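Local coordinates for protein putative chorismate mutase (Yersinia pestis biovar Microtus str. 91001, PDB 2GBB) that catalyses the Claisen rearrangement of chorismate to prephenate as a secreted, all-helical chorismate mutase, at residues Glu109-Ala112 with Glu113-Thr117; Glu56-Lys59 with Pro60-Val63; Ala46-Ser50 with Leu51-Gly55. One frame throughout, in Å; residues are numbered along the deposited sequence. Where two conformers were deposited one is given.

Contact 1 (Glu109-Ala112 with Glu113-Thr117)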
loop_
_atom_site.group_PDB
_atom_site.type_symbol
_atom_site.label_atom_id
_atom_site.label_comp_id
_atom_site.label_asym_id
_atom_site.label_seq_id
_atom_site.Cartn_x
_atom_site.Cartn_y
_atom_site.Cartn_z
ATOM N N GLU A 109 27.297 10.722 5.734
ATOM C CA GLU A 109 28.367 11.719 5.766
ATOM C C GLU A 109 27.915 12.958 6.535
ATOM O O GLU A 109 28.655 13.469 7.376
ATOM C CB GLU A 109 28.804 12.138 4.354
ATOM C CG GLU A 109 29.464 11.021 3.607
ATOM C CD GLU A 109 29.821 11.385 2.170
ATOM O OE1 GLU A 109 29.056 12.066 1.462
ATOM O OE2 GLU A 109 30.887 10.966 1.730
ATOM N N GLN A 110 26.693 13.419 6.273
ATOM C CA GLN A 110 26.188 14.592 6.950
ATOM C C GLN A 110 25.975 14.383 8.452
ATOM O O GLN A 110 26.273 15.280 9.280
ATOM C CB GLN A 110 24.884 15.039 6.289
ATOM C CG GLN A 110 24.398 16.432 6.705
ATOM C CD GLN A 110 25.464 17.514 6.553
ATOM O OE1 GLN A 110 26.127 17.606 5.529
ATOM N NE2 GLN A 110 25.621 18.334 7.577
ATOM N N ILE A 111 25.404 13.241 8.813
ATOM C CA ILE A 111 25.256 12.884 10.228
ATOM C C ILE A 111 26.608 12.804 10.969
ATOM O O ILE A 111 26.736 13.311 12.096
ATOM C CB ILE A 111 24.476 11.549 10.416
ATOM C CG1 ILE A 111 22.972 11.768 10.162
ATOM C CG2 ILE A 111 24.658 11.029 11.836
ATOM C CD1 ILE A 111 22.130 10.437 10.040
ATOM N N ALA A 112 27.599 12.169 10.346
ATOM C CA ALA A 112 28.927 12.038 10.948
ATOM C C ALA A 112 29.515 13.431 11.178
ATOM O O ALA A 112 29.893 13.766 12.288
ATOM C CB ALA A 112 29.864 11.207 10.046
ATOM N N GLU A 113 29.583 14.240 10.121
ATOM C CA GLU A 113 29.999 15.638 10.244
ATOM C C GLU A 113 29.285 16.348 11.432
ATOM O O GLU A 113 29.943 16.885 12.354
ATOM C CB GLU A 113 29.766 16.370 8.911
ATOM C CG GLU A 113 30.490 17.735 8.766
ATOM C CD GLU A 113 29.532 18.959 8.889
ATOM O OE1 GLU A 113 28.704 18.992 9.827
ATOM O OE2 GLU A 113 29.620 19.900 8.043
ATOM N N GLU A 114 27.956 16.324 11.438
ATOM C CA GLU A 114 27.204 17.030 12.466
ATOM C C GLU A 114 27.508 16.562 13.876
ATOM O O GLU A 114 27.596 17.361 14.805
ATOM C CB GLU A 114 25.701 16.956 12.188
ATOM C CG GLU A 114 25.335 17.713 10.892
ATOM C CD GLU A 114 23.883 18.150 10.828
ATOM O OE1 GLU A 114 23.218 18.212 11.888
ATOM O OE2 GLU A 114 23.403 18.436 9.713
ATOM N N LEU A 115 27.610 15.251 14.032
ATOM C CA LEU A 115 27.907 14.612 15.309
ATOM C C LEU A 115 29.271 15.049 15.839
ATOM O O LEU A 115 29.441 15.181 17.063
ATOM C CB LEU A 115 27.901 13.088 15.147
ATOM C CG LEU A 115 26.786 12.229 15.756
ATOM C CD1 LEU A 115 25.482 12.961 16.139
ATOM C CD2 LEU A 115 26.560 10.944 14.936
ATOM N N LYS A 116 30.232 15.217 14.926
ATOM C CA LYS A 116 31.581 15.709 15.266
ATOM C C LYS A 116 31.565 17.206 15.646
ATOM O O LYS A 116 32.095 17.597 16.683
ATOM C CB LYS A 116 32.557 15.458 14.103
ATOM C CG LYS A 116 32.798 13.982 13.831
ATOM C CD LYS A 116 33.310 13.660 12.394
ATOM C CE LYS A 116 33.701 12.188 12.330
ATOM N NZ LYS A 116 34.178 11.686 10.992
ATOM N N THR A 117 30.900 18.013 14.825
ATOM C CA THR A 117 30.993 19.477 14.859
ATOM C C THR A 117 29.880 20.215 15.621
ATOM O O THR A 117 30.061 21.364 16.017
ATOM C CB THR A 117 31.065 20.010 13.400
ATOM O OG1 THR A 117 32.249 19.506 12.769
ATOM C CG2 THR A 117 31.087 21.546 13.347
#
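Q110 and E114, one turn apart near the C-terminal end of helix 93-117, lean against each other in an i/i+4 amide-carboxylate pair. The last turns of this helix, part of the helical bundle of the mutase, carry three i/i+4 neighbour pairs of different chemistry. The Q110 chain starts with CG anti to the backbone N (chi1 -167°) and then bends at CG, which swings its amide forward along the helix. From there NE2 donates to E114 OE2 at 3.1 Å. The acceptor lies close to the amide plane and accepts the N-H on its anti lone pair, the one away from OE1, while amide and carboxylate planes stand 70° apart. This bond is not the main hold on the carboxylate: OE2 also takes the backbone N of Q5 and OE1 that of G4, so both oxygens of a buried acid are satisfied and its rotation is fixed against the N-terminal loop of the chain.

On another face I111 and L115 point the same way, side by side, with I111 CG2 3.6 Å from L115 CD2. K116 instead runs its extended chain back over A112, its NZ hydrogen-bonding to L51 O. Along this return K116 CG passes A112 O at 3.3 Å, and NZ stops 4.4 Å from A112 CB.

Contact 2 (Glu56-Lys59 with Pro60-Val63); sequences ESIK and PLMV
I58 and M62 lie side by side across a proline kink in helix 55-82, a long helix of the type II chorismate mutase fold. P60 has no N-H to give the preceding turn, and its CD sits 3.5 Å from E56 O where a donor would otherwise come. L61 N makes no bond to S57 O either; a water receives a weak bond from L61 N and donates to S57 O at 2.6 Å, bridging the opened turn. Regular bonding resumes one residue later, with M62 N on I58 O at 3.0 Å.

M62, a selenomethionine, can be followed outward from this bond. Its CB passes K59 O at 3.6 Å. CG, set beside the backbone N and anti to the carbonyl carbon (chi1 -58°), comes over I58 O and then against I58 CG2 at 3.8 Å, a side-chain contact that spans the kink. Beyond CG the chain bends twice, so SE and CE turn away from 56-59. Among its neighbours are V40 and A44 of helix 34-50 and S104 of helix 93-117; the side chain also lies about 4 Å from that of R13, a probable substrate-binding residue. I58 and L61 meet more loosely and also pack toward V153. On the outer side K59 is fully extended, and its CG crosses V63 CG2 at 4.1 Å. Beneath that crossing V63 N points almost straight at K59 O, at 2.8 Å with an N-H...O angle of 178°.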
loop_
_atom_site.group_PDB
_atom_site.type_symbol
_atom_site.label_atom_id
_atom_site.label_comp_id
_atom_site.label_asym_id
_atom_site.label_seq_id
_atom_site.Cartn_x
_atom_site.Cartn_y
_atom_site.Cartn_z
ATOM N N GLU A 56 26.485 -0.631 14.035
ATOM C CA GLU A 56 25.225 -1.100 14.619
ATOM C C GLU A 56 24.237 0.062 15.008
ATOM O O GLU A 56 23.006 -0.080 14.870
ATOM C CB GLU A 56 25.508 -1.986 15.838
ATOM C CG GLU A 56 24.378 -2.916 16.230
ATOM C CD GLU A 56 24.578 -4.344 15.732
ATOM O OE1 GLU A 56 24.593 -4.551 14.491
ATOM O OE2 GLU A 56 24.707 -5.265 16.591
ATOM N N SER A 57 24.770 1.228 15.424
ATOM C CA SER A 57 23.925 2.418 15.756
ATOM C C SER A 57 23.158 3.022 14.557
ATOM O O SER A 57 22.208 3.787 14.746
ATOM C CB SER A 57 24.745 3.530 16.418
ATOM O OG SER A 57 25.396 4.356 15.458
ATOM N N ILE A 58 23.600 2.677 13.350
ATOM C CA ILE A 58 23.016 3.102 12.077
ATOM C C ILE A 58 21.790 2.274 11.595
ATOM O O ILE A 58 20.891 2.781 10.897
ATOM C CB ILE A 58 24.160 3.075 11.026
ATOM C CG1 ILE A 58 24.750 4.477 10.949
ATOM C CG2 ILE A 58 23.730 2.518 9.642
ATOM C CD1 ILE A 58 23.701 5.531 10.505
ATOM N N LYS A 59 21.752 1.013 11.995
ATOM C CA LYS A 59 20.710 0.107 11.505
ATOM C C LYS A 59 19.265 0.506 11.783
ATOM O O LYS A 59 18.441 0.363 10.879
ATOM C CB LYS A 59 20.965 -1.345 11.937
ATOM C CG LYS A 59 19.887 -2.289 11.431
ATOM C CD LYS A 59 20.298 -3.733 11.631
ATOM C CE LYS A 59 19.192 -4.673 11.039
ATOM N NZ LYS A 59 19.772 -6.064 11.251
ATOM N N PRO A 60 18.953 1.006 13.013
ATOM C CA PRO A 60 17.612 1.477 13.262
ATOM C C PRO A 60 17.166 2.567 12.281
ATOM O O PRO A 60 16.056 2.521 11.769
ATOM C CB PRO A 60 17.702 1.960 14.730
ATOM C CG PRO A 60 18.674 0.992 15.312
ATOM C CD PRO A 60 19.743 1.110 14.260
ATOM N N LEU A 61 18.059 3.497 11.975
ATOM C CA LEU A 61 17.801 4.548 10.988
ATOM C C LEU A 61 17.574 3.960 9.602
ATOM O O LEU A 61 16.668 4.366 8.914
ATOM C CB LEU A 61 18.995 5.479 10.871
ATOM C CG LEU A 61 18.784 6.945 10.502
ATOM C CD1 LEU A 61 19.976 7.437 9.687
ATOM C CD2 LEU A 61 17.413 7.354 9.936
HETATM N N MSE A 62 18.400 3.011 9.204
HETATM C CA MSE A 62 18.149 2.348 7.921
HETATM C C MSE A 62 16.801 1.647 7.940
HETATM O O MSE A 62 16.040 1.817 7.036
HETATM C CB MSE A 62 19.282 1.402 7.566
HETATM C CG MSE A 62 20.616 2.060 7.481
HETATM SE SE MSE A 62 20.638 3.744 6.441
HETATM C CE MSE A 62 19.933 3.063 4.725
ATOM N N VAL A 63 16.505 0.876 8.994
ATOM C CA VAL A 63 15.167 0.261 9.185
ATOM C C VAL A 63 14.028 1.305 9.064
ATOM O O VAL A 63 13.063 1.091 8.335
ATOM C CB VAL A 63 15.075 -0.568 10.497
ATOM C CG1 VAL A 63 13.607 -0.934 10.856
ATOM C CG2 VAL A 63 15.912 -1.887 10.375
HETATM O O HOH W 1 19.733 4.555 14.442
#

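Contact 3 (Ala46-Ser50 with Leu51-Gly55)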
loop_
_atom_site.group_PDB
_atom_site.type_symbol
_atom_site.label_atom_id
_atom_site.label_comp_id
_atom_site.label_asym_id
_atom_site.label_seq_id
_atom_site.Cartn_x
_atom_site.Cartn_y
_atom_site.Cartn_z
ATOM N N ALA A 46 28.514 -0.719 6.324
ATOM C CA ALA A 46 29.887 -0.644 5.888
ATOM C C ALA A 46 30.308 0.823 5.636
ATOM O O ALA A 46 31.408 1.181 5.950
ATOM C CB ALA A 46 30.093 -1.512 4.651
ATOM N N GLN A 47 29.451 1.665 5.069
ATOM C CA GLN A 47 29.762 3.088 4.905
ATOM C C GLN A 47 29.954 3.797 6.242
ATOM O O GLN A 47 30.972 4.466 6.464
ATOM C CB GLN A 47 28.693 3.802 4.092
ATOM C CG GLN A 47 28.725 3.475 2.638
ATOM C CD GLN A 47 27.639 4.133 1.848
ATOM O OE1 GLN A 47 27.909 4.684 0.792
ATOM N NE2 GLN A 47 26.384 4.068 2.333
ATOM N N ALA A 48 28.978 3.653 7.132
ATOM C CA ALA A 48 29.107 4.095 8.527
ATOM C C ALA A 48 30.511 3.815 9.162
ATOM O O ALA A 48 31.128 4.703 9.754
ATOM C CB ALA A 48 27.941 3.507 9.385
ATOM N N GLU A 49 30.997 2.593 9.001
ATOM C CA GLU A 49 32.393 2.193 9.277
ATOM C C GLU A 49 33.480 3.129 8.724
ATOM O O GLU A 49 34.443 3.483 9.432
ATOM C CB GLU A 49 32.642 0.830 8.605
ATOM C CG GLU A 49 32.595 -0.426 9.451
ATOM C CD GLU A 49 33.509 -1.535 8.838
ATOM O OE1 GLU A 49 33.228 -1.965 7.682
ATOM O OE2 GLU A 49 34.518 -1.959 9.494
ATOM N N SER A 50 33.384 3.475 7.438
ATOM C CA SER A 50 34.395 4.349 6.828
ATOM C C SER A 50 34.265 5.808 7.302
ATOM O O SER A 50 35.206 6.592 7.215
ATOM C CB SER A 50 34.413 4.224 5.289
ATOM O OG SER A 50 33.148 4.493 4.686
ATOM N N LEU A 51 33.105 6.166 7.847
ATOM C CA LEU A 51 32.867 7.540 8.234
ATOM C C LEU A 51 33.043 7.798 9.726
ATOM O O LEU A 51 32.767 8.906 10.192
ATOM C CB LEU A 51 31.467 7.967 7.777
ATOM C CG LEU A 51 31.206 7.916 6.275
ATOM C CD1 LEU A 51 29.685 8.026 5.989
ATOM C CD2 LEU A 51 31.988 9.007 5.538
ATOM N N GLY A 52 33.537 6.812 10.473
ATOM C CA GLY A 52 33.721 6.993 11.899
ATOM C C GLY A 52 32.424 6.861 12.697
ATOM O O GLY A 52 32.339 7.314 13.823
ATOM N N LEU A 53 31.401 6.243 12.102
ATOM C CA LEU A 53 30.152 6.014 12.785
ATOM C C LEU A 53 30.181 4.631 13.402
ATOM O O LEU A 53 30.851 3.734 12.897
ATOM C CB LEU A 53 28.951 6.180 11.835
ATOM C CG LEU A 53 28.758 7.624 11.293
ATOM C CD1 LEU A 53 27.733 7.716 10.158
ATOM C CD2 LEU A 53 28.386 8.619 12.420
ATOM N N ASN A 54 29.484 4.475 14.517
ATOM C CA ASN A 54 29.173 3.161 15.042
ATOM C C ASN A 54 28.176 2.385 14.124
ATOM O O ASN A 54 27.007 2.750 14.048
ATOM C CB ASN A 54 28.583 3.339 16.436
ATOM C CG ASN A 54 28.430 2.036 17.183
ATOM O OD1 ASN A 54 27.614 1.152 16.662
ATOM N ND2 ASN A 54 29.023 1.846 18.245
ATOM N N GLY A 55 28.660 1.323 13.472
ATOM C CA GLY A 55 27.922 0.538 12.471
ATOM C C GLY A 55 26.545 0.043 12.896
ATOM O O GLY A 55 25.565 0.308 12.242
#
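L51 turns back over Q47 and A48 to end helix 34-50 in a Schellman-like C-cap, which leads through a short loop into helix 55-82 of the type II chorismate mutase fold. L51 is the first residue to leave helical geometry. Its N reaches A48 O at 3.1 Å from above the carbonyl plane, 68° out of it, and makes a second, weak bond to Q47 O. Q47 O is gripped from its plane as well, where S50 OG donates to a lone pair at 2.8 Å; with OG between the backbone N and the carbonyl carbon (chi1 57°), the hydroxyl reaches back to the preceding turn. The L51 side chain follows the same carbonyl, with CG 3.5 Å from Q47 O, before meeting L108 and E109 of helix 93-117.

G52 takes the left-handed backbone conformation (phi 78°) that reverses the chain; a CB at these backbone angles would press hard on the carbonyl O of L51. Its backbone is hydrogen-bonded to K156, while G52 N stands 3.6 Å from E49 O, so the 5-to-2 bond of a full Schellman motif is not made.

L53 N closes the cap with the 6-to-1 bond, 2.8 Å to A48 O, arriving from the face of that carbonyl opposite to L51 N. This one oxygen of the buried A48 thus accepts from both. The hydrophobic pair that goes with this cap is A48 and L53, CB to CB at 3.8 Å, and beyond it L53 packs on A112.

N54 is the N-cap of the next helix: its side-chain OD1 accepts a backbone N just ahead, its O takes S57 OG, and its backbone pairs with K154. G55 then starts helix 55-82 close beside the helix just ended, its CA 4.3 Å from A48 CB.

How the contacts relate
All three contacts are local and partly buried, yet they converge at one end of the helical bundle. Contact 2 lies nearest the centre of the chain and is largely apolar, its polar repair left to a water; contacts 1 and 3 sit farther out, about 17 Å from that centre. Contacts 1 and 2 each include three buried residues, contact 3 two. Contact 1 adds an amide-carboxylate bond to its apolar face, while contact 3 is held chiefly by backbone bonds at a helix end. Contact 3 leads into the helix of contact 2, and A48 CB touches I58 CG1 at 3.7 Å. Helix 93-117 packs against both: I111 CD1 meets L61 CD1, also at 3.7 Å, and A112 CA lies 3.8 Å from L53 CD2.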